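Formimidoylglutamase (Bacillus subtilis, PDB 3M1R) catalyses the manganese-dependent hydrolysis of N-formimidoyl-L-glutamate to L-glutamate and formamide, a step of histidine degradation. Local coordinates at residues D[269-274]-D[309-314]; D[72-75]-D[80-83]; D[251-256]-D[264-269]. All blocks are in the same frame, centred on the assembly; numbering follows the deposited sequence.

Contact 1 (D[269-274]-D[309-314]). With PEG (di(hydroxyethyl)ether), chain B.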
loop_
_atom_site.group_PDB
_atom_site.type_symbol
_atom_site.label_atom_id
_atom_site.label_comp_id
_atom_site.label_asym_id
_atom_site.label_seq_id
_atom_site.Cartn_x
_atom_site.Cartn_y
_atom_site.Cartn_z
ATOM N N GLU D 269 -7.694 -9.681 26.180
ATOM C CA GLU D 269 -8.090 -9.008 27.414
ATOM C C GLU D 269 -9.455 -8.325 27.268
ATOM O O GLU D 269 -10.307 -8.439 28.135
ATOM C CB GLU D 269 -7.084 -7.915 27.714
ATOM C CG GLU D 269 -6.390 -8.007 29.021
ATOM C CD GLU D 269 -5.434 -6.844 29.203
ATOM O OE1 GLU D 269 -4.863 -6.365 28.187
ATOM O OE2 GLU D 269 -5.278 -6.393 30.357
ATOM N N LEU D 270 -9.648 -7.594 26.174
ATOM C CA LEU D 270 -10.923 -6.925 25.929
ATOM C C LEU D 270 -12.036 -7.952 25.737
ATOM O O LEU D 270 -13.124 -7.820 26.314
ATOM C CB LEU D 270 -10.833 -5.993 24.705
ATOM C CG LEU D 270 -12.064 -5.183 24.254
ATOM C CD1 LEU D 270 -12.611 -4.318 25.390
ATOM C CD2 LEU D 270 -11.763 -4.307 22.984
ATOM N N LEU D 271 -11.771 -8.977 24.927
ATOM C CA LEU D 271 -12.821 -9.943 24.608
ATOM C C LEU D 271 -13.334 -10.585 25.904
ATOM O O LEU D 271 -14.539 -10.750 26.088
ATOM C CB LEU D 271 -12.327 -11.004 23.622
ATOM C CG LEU D 271 -11.878 -10.517 22.234
ATOM C CD1 LEU D 271 -11.314 -11.679 21.412
ATOM C CD2 LEU D 271 -13.027 -9.877 21.491
ATOM N N GLU D 272 -12.418 -10.919 26.805
ATOM C CA GLU D 272 -12.787 -11.592 28.048
ATOM C C GLU D 272 -13.652 -10.667 28.892
ATOM O O GLU D 272 -14.636 -11.091 29.477
ATOM C CB GLU D 272 -11.533 -12.021 28.817
ATOM C CG GLU D 272 -11.720 -13.234 29.711
ATOM C CD GLU D 272 -12.163 -14.474 28.941
ATOM O OE1 GLU D 272 -12.780 -15.367 29.558
ATOM O OE2 GLU D 272 -11.904 -14.560 27.720
ATOM N N ALA D 273 -13.290 -9.388 28.922
ATOM C CA ALA D 273 -14.009 -8.398 29.730
ATOM C C ALA D 273 -15.424 -8.167 29.212
ATOM O O ALA D 273 -16.385 -8.158 29.978
ATOM C CB ALA D 273 -13.230 -7.072 29.783
ATOM N N VAL D 274 -15.546 -7.971 27.905
ATOM C CA VAL D 274 -16.852 -7.908 27.264
ATOM C C VAL D 274 -17.722 -9.163 27.559
ATOM O O VAL D 274 -18.916 -9.039 27.862
ATOM C CB VAL D 274 -16.698 -7.701 25.751
ATOM C CG1 VAL D 274 -18.042 -7.805 25.059
ATOM C CG2 VAL D 274 -16.048 -6.346 25.482
ATOM N N LEU D 309 -18.181 -8.671 19.173
ATOM C CA LEU D 309 -19.584 -9.005 18.973
ATOM C C LEU D 309 -19.851 -10.468 19.355
ATOM O O LEU D 309 -20.774 -10.764 20.115
ATOM C CB LEU D 309 -19.988 -8.756 17.518
ATOM C CG LEU D 309 -20.778 -7.471 17.242
ATOM C CD1 LEU D 309 -20.718 -6.515 18.425
ATOM C CD2 LEU D 309 -20.336 -6.792 15.940
ATOM N N LEU D 310 -19.025 -11.367 18.833
ATOM C CA LEU D 310 -19.112 -12.780 19.166
ATOM C C LEU D 310 -19.035 -13.027 20.670
ATOM O O LEU D 310 -19.823 -13.798 21.185
ATOM C CB LEU D 310 -18.048 -13.585 18.421
ATOM C CG LEU D 310 -18.299 -13.627 16.909
ATOM C CD1 LEU D 310 -17.108 -14.198 16.158
ATOM C CD2 LEU D 310 -19.551 -14.439 16.601
ATOM N N HIS D 311 -18.121 -12.353 21.371
ATOM C CA HIS D 311 -17.936 -12.589 22.797
ATOM C C HIS D 311 -19.038 -11.956 23.642
ATOM O O HIS D 311 -19.392 -12.468 24.687
ATOM C CB HIS D 311 -16.545 -12.164 23.272
ATOM C CG HIS D 311 -15.460 -13.118 22.882
ATOM N ND1 HIS D 311 -14.887 -14.003 23.771
ATOM C CD2 HIS D 311 -14.841 -13.331 21.692
ATOM C CE1 HIS D 311 -13.969 -14.725 23.149
ATOM N NE2 HIS D 311 -13.916 -14.329 21.888
ATOM N N ALA D 312 -19.602 -10.859 23.172
ATOM C CA ALA D 312 -20.765 -10.303 23.830
ATOM C C ALA D 312 -21.954 -11.245 23.676
ATOM O O ALA D 312 -22.676 -11.503 24.635
ATOM C CB ALA D 312 -21.096 -8.909 23.277
ATOM N N LEU D 313 -22.167 -11.743 22.465
ATOM C CA LEU D 313 -23.260 -12.684 22.208
ATOM C C LEU D 313 -23.082 -13.905 23.097
ATOM O O LEU D 313 -24.034 -14.404 23.689
ATOM C CB LEU D 313 -23.238 -13.136 20.757
ATOM C CG LEU D 313 -24.254 -12.704 19.693
ATOM C CD1 LEU D 313 -25.338 -11.747 20.158
ATOM C CD2 LEU D 313 -23.503 -12.162 18.494
ATOM N N LYS D 314 -21.845 -14.371 23.181
ATOM C CA LYS D 314 -21.495 -15.507 24.015
ATOM C C LYS D 314 -21.924 -15.239 25.457
ATOM O O LYS D 314 -22.544 -16.088 26.097
ATOM C CB LYS D 314 -19.986 -15.736 23.947
ATOM C CG LYS D 314 -19.489 -16.966 24.689
ATOM C CD LYS D 314 -17.985 -17.099 24.507
ATOM C CE LYS D 314 -17.380 -18.058 25.509
ATOM N NZ LYS D 314 -15.905 -18.112 25.387
HETATM C C1 PEG B . -10.864 -15.198 19.567
HETATM O O1 PEG B . -12.262 -15.111 19.727
HETATM C C2 PEG B . -10.226 -15.979 20.736
HETATM O O2 PEG B . -10.624 -15.429 21.971
HETATM C C3 PEG B . -9.735 -15.489 23.064
HETATM C C4 PEG B . -10.110 -14.433 24.114
HETATM O O4 PEG B . -10.967 -15.000 25.072
#
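L271 lies across from H311 and V274 across from A312 where helices 267-278 and 300-318 pack side by side, their segment axes 8.5 Å apart at closest and running in nearly the same direction, crossing at -28°. The helices meet over I286 of the central parallel sheet, which V274 and A312 touch. L271 lays its CB over the face of the H311 imidazole, 3.8 Å from the ring centroid and almost on the ring normal, a CH-pi contact; its CD1 reaches on to NE2. With CG anti to its carbonyl carbon (chi1 -76°), H311 brings its ring beside L271. V274 CG1 touches A312 CB at 3.7 Å. H311 NE2 shares a nearly straight hydrogen bond of 2.8 Å with O1 of a bound di(hydroxyethyl)ether, in the ring plane, and the ether's O4 donates to E272 OE2 at 2.8 Å. F194 of the second subunit meets the H311 ring edge-to-face. A leucine in place of H311 would probably leave the ether's O1 without its hydrogen bond and take from L271 CB and F194 the ring they pack on. The seam is thus apolar beside the sheet and polar toward the second subunit, where the ether bridges E272 and H311.

Contact 2 (D[72-75]-D[80-83]); sequences SAYS and EHVV
A73 and V82 are joined by the shortest backbone bond of a small beta hairpin, V82 N giving its hydrogen to A73 O over 3.0 Å, nearly along the C=O axis. The same oxygen receives a CA-H...O contact from H81 CA at 3.2 Å, and V82 CG2 packs against it, so this carbonyl is the tightly packed point of the hairpin. One step on, Y74 and H81 form an antiparallel non-hydrogen-bonded pair with CA atoms 4.3 Å apart, and then S75 and E80 a hydrogen-bonded one. There S75 N reaches E80 O at 3.2 Å from above the carbonyl plane, while the return bond from E80 N to S75 O is long and weak: the pairing slackens toward the turn.

Y74 and H81 share a face of the hairpin, and their side chains cross at about a right angle. H81 CD2 comes within 3.7 Å of Y74 CB and also lies at the edge of the tyrosine ring, near its plane. Because Y74 CG stands anti to the backbone N (chi1 176°), the ring runs along the partner strand, bringing CE1 to 3.4 Å from E80 N. Its OH hydrogen-bonds to E201 of the second subunit. S72 OG accepts from Y74 N in an ST turn that leads into the strand.

The looser end is at S75 and E80, next to the turn; E80 and H81 are partly exposed, and E80 OE1 is held by a salt bridge to K317. On the face that S75 shares with E80, opposite Y74 and H81, S75 OG hydrogen-bonds to E193 of the second subunit, and the serine packs near that subunit's F194, as does V82. V82 rests on L313 and K314, so the hairpin lies between helix 300-318 of its own chain and the neighbouring subunit.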
loop_
_atom_site.group_PDB
_atom_site.type_symbol
_atom_site.label_atom_id
_atom_site.label_comp_id
_atom_site.label_asym_id
_atom_site.label_seq_id
_atom_site.Cartn_x
_atom_site.Cartn_y
_atom_site.Cartn_z
ATOM N N SER D 72 -17.142 -18.296 12.176
ATOM C CA SER D 72 -17.954 -19.369 12.706
ATOM C C SER D 72 -18.803 -18.831 13.844
ATOM O O SER D 72 -18.328 -18.045 14.664
ATOM C CB SER D 72 -17.083 -20.513 13.232
ATOM O OG SER D 72 -17.838 -21.377 14.073
ATOM N N ALA D 73 -20.053 -19.277 13.883
ATOM C CA ALA D 73 -20.972 -19.011 14.989
ATOM C C ALA D 73 -20.759 -19.953 16.176
ATOM O O ALA D 73 -21.390 -19.801 17.230
ATOM C CB ALA D 73 -22.411 -19.140 14.494
ATOM N N TYR D 74 -19.885 -20.939 16.011
ATOM C CA TYR D 74 -19.755 -21.979 17.031
ATOM C C TYR D 74 -18.735 -21.631 18.114
ATOM O O TYR D 74 -17.588 -21.275 17.819
ATOM C CB TYR D 74 -19.416 -23.327 16.393
ATOM C CG TYR D 74 -19.188 -24.418 17.413
ATOM C CD1 TYR D 74 -20.263 -25.012 18.075
ATOM C CD2 TYR D 74 -17.908 -24.838 17.740
ATOM C CE1 TYR D 74 -20.065 -25.990 19.018
ATOM C CE2 TYR D 74 -17.706 -25.831 18.685
ATOM C CZ TYR D 74 -18.793 -26.407 19.316
ATOM O OH TYR D 74 -18.613 -27.397 20.258
ATOM N N SER D 75 -19.173 -21.722 19.365
ATOM C CA SER D 75 -18.292 -21.596 20.524
ATOM C C SER D 75 -17.964 -22.974 21.092
ATOM O O SER D 75 -18.860 -23.758 21.403
ATOM C CB SER D 75 -18.959 -20.762 21.609
ATOM O OG SER D 75 -18.201 -20.790 22.803
ATOM N N GLU D 80 -22.023 -24.910 21.599
ATOM C CA GLU D 80 -23.146 -24.537 20.755
ATOM C C GLU D 80 -22.947 -23.181 20.088
ATOM O O GLU D 80 -22.053 -22.410 20.452
ATOM C CB GLU D 80 -24.431 -24.518 21.580
ATOM C CG GLU D 80 -24.298 -23.733 22.869
ATOM C CD GLU D 80 -25.586 -23.696 23.659
ATOM O OE1 GLU D 80 -26.649 -24.018 23.084
ATOM O OE2 GLU D 80 -25.533 -23.339 24.856
ATOM N N HIS D 81 -23.795 -22.888 19.110
ATOM C CA HIS D 81 -23.752 -21.595 18.453
ATOM C C HIS D 81 -24.162 -20.469 19.407
ATOM O O HIS D 81 -24.952 -20.687 20.339
ATOM C CB HIS D 81 -24.620 -21.636 17.205
ATOM C CG HIS D 81 -24.255 -22.748 16.276
ATOM N ND1 HIS D 81 -25.175 -23.388 15.477
ATOM C CD2 HIS D 81 -23.065 -23.348 16.036
ATOM C CE1 HIS D 81 -24.566 -24.326 14.776
ATOM N NE2 HIS D 81 -23.285 -24.325 15.096
ATOM N N VAL D 82 -23.613 -19.274 19.190
ATOM C CA VAL D 82 -23.902 -18.138 20.069
ATOM C C VAL D 82 -25.236 -17.499 19.736
ATOM O O VAL D 82 -25.770 -16.729 20.525
ATOM C CB VAL D 82 -22.815 -17.044 20.009
ATOM C CG1 VAL D 82 -21.511 -17.538 20.620
ATOM C CG2 VAL D 82 -22.631 -16.547 18.575
ATOM N N VAL D 83 -25.756 -17.795 18.550
ATOM C CA VAL D 83 -27.115 -17.413 18.197
ATOM C C VAL D 83 -27.942 -18.689 18.103
ATOM O O VAL D 83 -27.647 -19.572 17.294
ATOM C CB VAL D 83 -27.157 -16.666 16.862
ATOM C CG1 VAL D 83 -28.585 -16.509 16.383
ATOM C CG2 VAL D 83 -26.501 -15.313 17.009
#

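Contact 3 (D[251-256]-D[264-269])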
loop_
_atom_site.group_PDB
_atom_site.type_symbol
_atom_site.label_atom_id
_atom_site.label_comp_id
_atom_site.label_asym_id
_atom_site.label_seq_id
_atom_site.Cartn_x
_atom_site.Cartn_y
_atom_site.Cartn_z
ATOM N N GLN D 251 -2.004 0.001 19.782
ATOM C CA GLN D 251 -1.895 0.167 18.329
ATOM C C GLN D 251 -1.502 -1.128 17.631
ATOM O O GLN D 251 -1.943 -1.389 16.516
ATOM C CB GLN D 251 -0.971 1.331 17.935
ATOM C CG GLN D 251 0.458 1.240 18.426
ATOM C CD GLN D 251 1.260 2.478 18.048
ATOM O OE1 GLN D 251 0.707 3.456 17.552
ATOM N NE2 GLN D 251 2.559 2.436 18.272
ATOM N N SER D 252 -0.706 -1.968 18.286
ATOM C CA SER D 252 -0.304 -3.218 17.627
ATOM C C SER D 252 -1.481 -4.187 17.416
ATOM O O SER D 252 -1.424 -5.035 16.529
ATOM C CB SER D 252 0.870 -3.896 18.352
ATOM O OG SER D 252 0.521 -4.274 19.679
ATOM N N HIS D 253 -2.543 -4.038 18.215
ATOM C CA HIS D 253 -3.731 -4.897 18.131
ATOM C C HIS D 253 -4.877 -4.253 17.350
ATOM O O HIS D 253 -5.730 -4.956 16.812
ATOM C CB HIS D 253 -4.231 -5.292 19.543
ATOM C CG HIS D 253 -3.376 -6.309 20.222
ATOM N ND1 HIS D 253 -3.873 -7.499 20.728
ATOM C CD2 HIS D 253 -2.036 -6.336 20.455
ATOM C CE1 HIS D 253 -2.881 -8.199 21.251
ATOM N NE2 HIS D 253 -1.761 -7.521 21.095
ATOM N N ALA D 254 -4.902 -2.923 17.290
ATOM C CA ALA D 254 -5.900 -2.205 16.487
ATOM C C ALA D 254 -5.271 -1.057 15.691
ATOM O O ALA D 254 -5.440 0.103 16.055
ATOM C CB ALA D 254 -7.022 -1.670 17.384
ATOM N N PRO D 255 -4.540 -1.377 14.606
ATOM C CA PRO D 255 -3.865 -0.318 13.835
ATOM C C PRO D 255 -4.865 0.542 13.082
ATOM O O PRO D 255 -4.501 1.574 12.572
ATOM C CB PRO D 255 -2.998 -1.105 12.831
ATOM C CG PRO D 255 -3.715 -2.406 12.656
ATOM C CD PRO D 255 -4.216 -2.722 14.084
ATOM N N GLY D 256 -6.117 0.106 13.004
ATOM C CA GLY D 256 -7.112 0.833 12.240
ATOM C C GLY D 256 -7.968 1.824 13.005
ATOM O O GLY D 256 -9.049 2.162 12.535
ATOM N N GLY D 264 -1.808 0.300 25.395
ATOM C CA GLY D 264 -3.226 0.000 25.501
ATOM C C GLY D 264 -3.562 -1.449 25.794
ATOM O O GLY D 264 -2.685 -2.285 26.006
ATOM N N LEU D 265 -4.853 -1.749 25.808
ATOM C CA LEU D 265 -5.334 -3.100 26.055
ATOM C C LEU D 265 -4.953 -4.053 24.912
ATOM O O LEU D 265 -4.755 -3.627 23.771
ATOM C CB LEU D 265 -6.858 -3.090 26.190
ATOM C CG LEU D 265 -7.551 -2.584 27.448
ATOM C CD1 LEU D 265 -9.051 -2.901 27.319
ATOM C CD2 LEU D 265 -6.970 -3.269 28.691
ATOM N N TYR D 266 -4.866 -5.344 25.202
ATOM C CA TYR D 266 -4.697 -6.317 24.127
ATOM C C TYR D 266 -6.060 -6.962 23.849
ATOM O O TYR D 266 -6.889 -7.005 24.730
ATOM C CB TYR D 266 -3.567 -7.299 24.468
ATOM C CG TYR D 266 -2.242 -6.559 24.696
ATOM C CD1 TYR D 266 -1.619 -6.545 25.944
ATOM C CD2 TYR D 266 -1.644 -5.829 23.667
ATOM C CE1 TYR D 266 -0.422 -5.852 26.150
ATOM C CE2 TYR D 266 -0.453 -5.133 23.861
ATOM C CZ TYR D 266 0.154 -5.148 25.101
ATOM O OH TYR D 266 1.333 -4.449 25.284
ATOM N N THR D 267 -6.326 -7.388 22.615
ATOM C CA THR D 267 -7.686 -7.786 22.252
ATOM C C THR D 267 -8.280 -8.929 23.106
ATOM O O THR D 267 -9.434 -8.873 23.491
ATOM C CB THR D 267 -7.818 -8.138 20.754
ATOM O OG1 THR D 267 -7.229 -7.104 19.965
ATOM C CG2 THR D 267 -9.295 -8.252 20.375
ATOM N N ASP D 268 -7.495 -9.953 23.404
ATOM C CA ASP D 268 -7.985 -11.071 24.201
ATOM C C ASP D 268 -8.426 -10.627 25.606
ATOM O O ASP D 268 -9.411 -11.132 26.149
ATOM C CB ASP D 268 -6.930 -12.173 24.272
ATOM C CG ASP D 268 -5.585 -11.659 24.717
ATOM O OD1 ASP D 268 -5.452 -11.298 25.905
ATOM O OD2 ASP D 268 -4.659 -11.615 23.877
ATOM N N GLU D 269 -7.694 -9.681 26.180
ATOM C CA GLU D 269 -8.090 -9.008 27.414
ATOM C C GLU D 269 -9.455 -8.325 27.268
ATOM O O GLU D 269 -10.307 -8.439 28.135
ATOM C CB GLU D 269 -7.084 -7.915 27.714
ATOM C CG GLU D 269 -6.390 -8.007 29.021
ATOM C CD GLU D 269 -5.434 -6.844 29.203
ATOM O OE1 GLU D 269 -4.863 -6.365 28.187
ATOM O OE2 GLU D 269 -5.278 -6.393 30.357
HETATM O O HOH W 1 -6.346 -7.717 17.258
#
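H253 against Y266 and T267 is a buried contact between a loop and the start of a helix: the loop that follows strand 239-245, which carries metal ligand D245 at its end, folds back on the residues that open helix 267-278. The CA atoms of H253 and Y266 are 6.2 Å apart, and the histidine side chain spans the gap.

The rings meet obliquely, centroids 4.7 Å apart and planes at 48°. Y266 CD2 sits over one face of the imidazole toward its rim, close to NE2 and CD2, while Y266 CB lies over the same ring, 3.8 Å from the centroid, in a CH-pi contact. H253 CG is anti to its carbonyl carbon (chi1 -74°), which carries the ring across to the helix start and sets ND1 beside T267. There ND1 has a weak hydrogen bond to T267 OG1 at 3.5 Å and stands 3.1 Å from T267 N. A water donates to H253 O and hydrogen-bonds to T267 OG1, each at 2.9 Å. The threonine hydroxyl therefore meets the ring weakly and the histidine carbonyl through the water.

Y266 occupies the N-cap position, and its own N donates to E269 OE1 at 3.2 Å in a nearly straight bond, tying the cap residue to the first turn. E269 OE2 makes a salt bridge to R218. From the second subunit, another Y266 packs on H253 and P262 on T267, while D268 of the third packs on Y266, so the contact lies where both subunits meet this chain.

The chemistry is mixed: the water ties the H253 backbone to the T267 hydroxyl, while the fit of Y266 against the face of H253 positions the ring, with a weak bond at ND1.

Helix 267-278 connects contact 3, at its start, with contact 1, farther along it; the two share E269, their centres are 14 Å apart, and L265 CD1 touches L270 CD1 at 4.3 Å. Helix 300-318 links contact 1 to contact 2: K314 CA meets V82 CG1 at 4.0 Å. Contacts 2 and 3 do not touch, with about 13 Å between nearest atoms. All three reach the second subunit. Contact 1 holds a bound ether, and the S252 side chain of contact 3 is about 4 Å from a cacodylate ion, probably from the crystallisation liquor. None lines the paired metal site, filled by calcium here: the H253 side chain is about 11 Å from that of D247.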